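Local atomic coordinates of Asp/Glu-specific dipeptidyl-peptidase (Flavobacterium psychrophilum, PDB entry 5JXF), a protein that removes dipeptides from the N-terminus of oligopeptides as a serine peptidase, cleaving strictly after aspartate or glutamate at the P1 position. Residues W41-L46 with V142-V147; T173-S178 with Y198-T203. All coordinates share one frame; numbering follows the deposited sequence.

Both contacts use the same antiparallel sheet, in which strands 138-146 and 197-214 are neighbours, and they lie on its two faces about 13 Å apart between centres. Interaction 1 sets the loop 41-46 against Ile144 of the first strand and is partly buried, with a serine hydroxyl among the touching groups. Interaction 2 is a smaller but more deeply buried contact, where helix 162-178 rests on Leu200 of the second strand through aliphatic carbon. The strands are joined by backbone pairing, including a probable hydrogen bond from Leu200 N to Asn145 O, so that loop, sheet and helix form successive layers away from the annotated sites.

Interaction 1: residues W41-L46 with V142-V147; sequences WIPSLL and VSINDV
The carbonyl O of Ile42 accepts the amide N of Leu45 at 2.8 Å, and this bond closes a tight turn with the backbone angles of type I, Pro43 and Ser44 at its two central positions. The turn brings three consecutive side chains, Ile42, Pro43 and Ser44, up to a single residue of the strand, Ile144. The two branches of Ile144 divide the work. With chi1 at -62°, CG1 lies beside the backbone N and CG2 opposite that N. CG2 meets Ser44 OG at 3.8 Å. It also lies 4.2 Å from Ile42 CG2, methyl to methyl. The longer branch ends in CD1, which reaches the proline ring at Pro43 CD, 4.0 Å away; the two side chains cross at about a right angle. Ser44 holds its hydroxyl between its own backbone N and carbonyl carbon (chi1 55°), and from there OG also comes within 4.1 Å of Ile144 CB.

Neighbours tie both partners into the fold. Tyr67 touches Ser44 and, through its hydroxyl, hydrogen-bonds Ile144 N, while Ile199 and Phe201 pack against the Ile144 side chain from the side of their adjacent strand. At the start of the loop, Trp41 pairs by its backbone with Val587 of the second large sheet, so the loop 41-46 bridges the two sheets. Since the side-chain contacts are between methyl and methylene groups, with one hydroxyl set against carbon, the attraction across this contact should come mainly from dispersion and the exclusion of water, while the polar bonds nearby run within the turn and from Tyr67 to the strand backbone.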
loop_
_atom_site.group_PDB
_atom_site.type_symbol
_atom_site.label_atom_id
_atom_site.label_comp_id
_atom_site.label_asym_id
_atom_site.label_seq_id
_atom_site.Cartn_x
_atom_site.Cartn_y
_atom_site.Cartn_z
ATOM N N TRP A 41 6.726 -4.568 32.340
ATOM C CA TRP A 41 6.758 -4.798 33.784
ATOM C C TRP A 41 8.080 -5.363 34.292
ATOM O O TRP A 41 8.709 -6.195 33.651
ATOM C CB TRP A 41 5.601 -5.732 34.169
ATOM C CG TRP A 41 4.307 -5.229 33.603
ATOM C CD1 TRP A 41 3.699 -5.643 32.448
ATOM C CD2 TRP A 41 3.492 -4.183 34.132
ATOM N NE1 TRP A 41 2.544 -4.930 32.240
ATOM C CE2 TRP A 41 2.394 -4.025 33.259
ATOM C CE3 TRP A 41 3.576 -3.365 35.266
ATOM C CZ2 TRP A 41 1.391 -3.082 33.485
ATOM C CZ3 TRP A 41 2.581 -2.438 35.492
ATOM C CH2 TRP A 41 1.502 -2.301 34.609
ATOM N N ILE A 42 8.492 -4.887 35.457
ATOM C CA ILE A 42 9.660 -5.419 36.133
ATOM C C ILE A 42 9.352 -6.834 36.567
ATOM O O ILE A 42 8.402 -7.055 37.309
ATOM C CB ILE A 42 10.044 -4.551 37.343
ATOM C CG1 ILE A 42 10.258 -3.116 36.877
ATOM C CG2 ILE A 42 11.295 -5.101 38.004
ATOM C CD1 ILE A 42 10.503 -2.144 37.987
ATOM N N PRO A 43 10.153 -7.799 36.101
ATOM C CA PRO A 43 9.770 -9.208 36.180
ATOM C C PRO A 43 9.671 -9.735 37.612
ATOM O O PRO A 43 9.047 -10.770 37.833
ATOM C CB PRO A 43 10.896 -9.920 35.420
ATOM C CG PRO A 43 11.558 -8.861 34.620
ATOM C CD PRO A 43 11.450 -7.623 35.435
ATOM N N SER A 44 10.270 -9.038 38.568
ATOM C CA SER A 44 10.182 -9.461 39.963
ATOM C C SER A 44 8.902 -8.942 40.627
ATOM O O SER A 44 8.640 -9.228 41.793
ATOM C CB SER A 44 11.418 -8.984 40.743
ATOM O OG SER A 44 11.579 -7.578 40.621
ATOM N N LEU A 45 8.092 -8.187 39.891
ATOM C CA LEU A 45 6.896 -7.603 40.491
ATOM C C LEU A 45 5.611 -8.093 39.861
ATOM O O LEU A 45 4.609 -7.395 39.887
ATOM C CB LEU A 45 6.936 -6.081 40.395
ATOM C CG LEU A 45 8.067 -5.412 41.173
ATOM C CD1 LEU A 45 7.829 -3.910 41.174
ATOM C CD2 LEU A 45 8.158 -5.969 42.603
ATOM N N LEU A 46 5.634 -9.294 39.305
ATOM C CA LEU A 46 4.511 -9.745 38.502
ATOM C C LEU A 46 3.347 -10.232 39.358
ATOM O O LEU A 46 2.207 -10.257 38.905
ATOM C CB LEU A 46 4.967 -10.846 37.549
ATOM C CG LEU A 46 5.997 -10.372 36.527
ATOM C CD1 LEU A 46 6.524 -11.530 35.728
ATOM C CD2 LEU A 46 5.385 -9.328 35.592
ATOM N N VAL A 142 21.287 -11.766 37.261
ATOM C CA VAL A 142 21.308 -12.648 38.440
ATOM C C VAL A 142 20.170 -12.278 39.374
ATOM O O VAL A 142 19.415 -13.133 39.814
ATOM C CB VAL A 142 22.670 -12.559 39.194
ATOM C CG1 VAL A 142 22.684 -13.471 40.455
ATOM C CG2 VAL A 142 23.810 -12.968 38.232
ATOM N N SER A 143 20.014 -10.988 39.645
ATOM C CA SER A 143 19.029 -10.545 40.622
ATOM C C SER A 143 18.686 -9.076 40.428
ATOM O O SER A 143 19.475 -8.319 39.877
ATOM C CB SER A 143 19.551 -10.772 42.051
ATOM O OG SER A 143 20.556 -9.827 42.377
ATOM N N ILE A 144 17.503 -8.697 40.902
ATOM C CA ILE A 144 16.945 -7.358 40.744
ATOM C C ILE A 144 16.679 -6.756 42.126
ATOM O O ILE A 144 15.820 -7.236 42.866
ATOM C CB ILE A 144 15.650 -7.409 39.923
ATOM C CG1 ILE A 144 15.944 -7.943 38.515
ATOM C CG2 ILE A 144 14.993 -6.040 39.824
ATOM C CD1 ILE A 144 14.704 -8.241 37.698
ATOM N N ASN A 145 17.418 -5.707 42.473
ATOM C CA ASN A 145 17.443 -5.225 43.854
ATOM C C ASN A 145 17.162 -3.734 44.015
ATOM O O ASN A 145 17.924 -2.884 43.559
ATOM C CB ASN A 145 18.796 -5.569 44.468
ATOM C CG ASN A 145 19.180 -7.014 44.230
ATOM O OD1 ASN A 145 19.739 -7.364 43.190
ATOM N ND2 ASN A 145 18.858 -7.865 45.184
ATOM N N ASP A 146 16.056 -3.419 44.669
ATOM C CA ASP A 146 15.713 -2.028 44.915
ATOM C C ASP A 146 16.721 -1.377 45.863
ATOM O O ASP A 146 17.013 -1.910 46.937
ATOM C CB ASP A 146 14.307 -1.915 45.491
ATOM C CG ASP A 146 13.795 -0.483 45.512
ATOM O OD1 ASP A 146 14.613 0.455 45.649
ATOM O OD2 ASP A 146 12.565 -0.297 45.392
ATOM N N VAL A 147 17.237 -0.218 45.460
ATOM C CA VAL A 147 18.220 0.506 46.263
ATOM C C VAL A 147 17.902 1.996 46.311
ATOM O O VAL A 147 18.805 2.822 46.445
ATOM C CB VAL A 147 19.652 0.318 45.716
ATOM C CG1 VAL A 147 20.128 -1.118 45.927
ATOM C CG2 VAL A 147 19.705 0.690 44.255
#

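Interaction 2: residues T173-S178 with Y198-T203; sequences TKVTAS and YILFVT
The flat group at the meeting of Val175 and Leu200 is the peptide between Val175 and Thr176: Leu200 CD1 stands over one face of it, 4.2 Å from Val175 O, and comes within 4.4 Å of Thr176 CA at its edge. The closest approach is methyl to methyl, Val175 CG1 to Leu200 CD1 at 3.7 Å, with the side chains inclined to one another. In Leu200, chi1 of 176° sets CG opposite the backbone N, and chi2 of 151° then presents CD1 to the helix. On the helix, the same first torsion (chi1 176°) brings CG1 of Val175 against this methyl.

The surroundings complete the packing. Val175 is also covered by Gln150 and Ile151 of the short helix 148-151, and Leu200 by Phe179 just beyond the helix end. Thr176 bends its hydroxyl back to the carbonyl O of Ile172, a bond within the helix, and leans on Val189 of strand 186-192, while its own carbonyl O accepts Asn187 ND2. Along strand 197-214 alternate residues face opposite ways, so Leu200 meets the helix whereas Ile199 and Phe201 point to the other face. The arrangement is helix-on-sheet packing: the last turn of helix 162-178 lies against an antiparallel sheet consistent with one barrel of the chymotrypsin-like double-barrel catalytic domain of S46 peptidases.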
loop_
_atom_site.group_PDB
_atom_site.type_symbol
_atom_site.label_atom_id
_atom_site.label_comp_id
_atom_site.label_asym_id
_atom_site.label_seq_id
_atom_site.Cartn_x
_atom_site.Cartn_y
_atom_site.Cartn_z
ATOM N N THR A 173 27.714 5.230 42.600
ATOM C CA THR A 173 29.051 4.650 42.609
ATOM C C THR A 173 29.325 3.949 43.947
ATOM O O THR A 173 29.987 2.914 44.011
ATOM C CB THR A 173 30.121 5.727 42.337
ATOM O OG1 THR A 173 29.926 6.268 41.023
ATOM C CG2 THR A 173 31.524 5.130 42.425
ATOM N N LYS A 174 28.735 4.494 44.999
ATOM C CA LYS A 174 28.893 3.978 46.352
ATOM C C LYS A 174 28.229 2.588 46.461
ATOM O O LYS A 174 28.865 1.602 46.863
ATOM C CB LYS A 174 28.317 5.033 47.326
ATOM C CG LYS A 174 28.067 4.679 48.807
ATOM C CD LYS A 174 27.138 5.891 49.421
ATOM C CE LYS A 174 26.695 5.391 50.850
ATOM N NZ LYS A 174 25.345 4.840 50.209
ATOM N N VAL A 175 26.977 2.480 46.033
ATOM C CA VAL A 175 26.300 1.191 46.088
ATOM C C VAL A 175 26.871 0.164 45.095
ATOM O O VAL A 175 27.028 -1.013 45.434
ATOM C CB VAL A 175 24.797 1.368 45.852
ATOM C CG1 VAL A 175 24.099 0.031 45.801
ATOM C CG2 VAL A 175 24.224 2.222 46.969
ATOM N N THR A 176 27.194 0.614 43.886
ATOM C CA THR A 176 27.680 -0.283 42.839
ATOM C C THR A 176 28.918 -1.048 43.332
ATOM O O THR A 176 29.072 -2.249 43.091
ATOM C CB THR A 176 27.997 0.513 41.551
ATOM O OG1 THR A 176 26.795 1.108 41.043
ATOM C CG2 THR A 176 28.593 -0.367 40.483
ATOM N N ALA A 177 29.767 -0.344 44.072
ATOM C CA ALA A 177 31.019 -0.894 44.587
ATOM C C ALA A 177 30.763 -1.817 45.779
ATOM O O ALA A 177 31.498 -2.783 46.027
ATOM C CB ALA A 177 31.966 0.252 44.989
ATOM N N SER A 178 29.697 -1.501 46.503
ATOM C CA SER A 178 29.426 -2.090 47.800
ATOM C C SER A 178 28.506 -3.313 47.759
ATOM O O SER A 178 28.744 -4.288 48.465
ATOM C CB SER A 178 28.827 -1.016 48.704
ATOM O OG SER A 178 27.876 -1.558 49.585
ATOM N N TYR A 198 15.331 3.707 42.271
ATOM C CA TYR A 198 16.627 3.226 41.805
ATOM C C TYR A 198 16.779 1.739 42.099
ATOM O O TYR A 198 16.589 1.296 43.241
ATOM C CB TYR A 198 17.767 4.022 42.446
ATOM C CG TYR A 198 17.822 5.459 41.990
ATOM C CD1 TYR A 198 17.057 6.438 42.615
ATOM C CD2 TYR A 198 18.628 5.838 40.923
ATOM C CE1 TYR A 198 17.103 7.762 42.194
ATOM C CE2 TYR A 198 18.683 7.159 40.499
ATOM C CZ TYR A 198 17.919 8.116 41.137
ATOM O OH TYR A 198 17.967 9.428 40.709
ATOM N N ILE A 199 17.107 0.973 41.060
ATOM C CA ILE A 199 17.232 -0.472 41.173
ATOM C C ILE A 199 18.591 -0.937 40.696
ATOM O O ILE A 199 19.040 -0.528 39.618
ATOM C CB ILE A 199 16.165 -1.202 40.352
ATOM C CG1 ILE A 199 14.768 -0.907 40.894
ATOM C CG2 ILE A 199 16.442 -2.706 40.334
ATOM C CD1 ILE A 199 13.657 -1.385 39.968
ATOM N N LEU A 200 19.229 -1.795 41.495
ATOM C CA LEU A 200 20.512 -2.394 41.142
ATOM C C LEU A 200 20.359 -3.802 40.614
ATOM O O LEU A 200 19.673 -4.637 41.200
ATOM C CB LEU A 200 21.463 -2.410 42.354
ATOM C CG LEU A 200 22.832 -3.089 42.165
ATOM C CD1 LEU A 200 23.872 -2.443 43.076
ATOM C CD2 LEU A 200 22.796 -4.594 42.410
ATOM N N PHE A 201 21.071 -4.063 39.525
ATOM C CA PHE A 201 21.084 -5.354 38.871
ATOM C C PHE A 201 22.446 -5.998 39.041
ATOM O O PHE A 201 23.464 -5.458 38.600
ATOM C CB PHE A 201 20.751 -5.209 37.373
ATOM C CG PHE A 201 19.335 -4.787 37.104
ATOM C CD1 PHE A 201 18.926 -3.483 37.350
ATOM C CD2 PHE A 201 18.420 -5.685 36.576
ATOM C CE1 PHE A 201 17.620 -3.083 37.091
ATOM C CE2 PHE A 201 17.114 -5.299 36.321
ATOM C CZ PHE A 201 16.712 -3.994 36.575
ATOM N N VAL A 202 22.458 -7.144 39.708
ATOM C CA VAL A 202 23.622 -8.001 39.718
ATOM C C VAL A 202 23.599 -8.787 38.419
ATOM O O VAL A 202 22.566 -9.340 38.041
ATOM C CB VAL A 202 23.630 -8.980 40.905
ATOM C CG1 VAL A 202 24.831 -9.896 40.790
ATOM C CG2 VAL A 202 23.638 -8.228 42.237
ATOM N N THR A 203 24.737 -8.845 37.742
ATOM C CA THR A 203 24.777 -9.414 36.414
ATOM C C THR A 203 26.046 -10.185 36.177
ATOM O O THR A 203 27.060 -10.008 36.895
ATOM C CB THR A 203 24.689 -8.323 35.316
ATOM O OG1 THR A 203 25.926 -7.598 35.276
ATOM C CG2 THR A 203 23.530 -7.356 35.582
#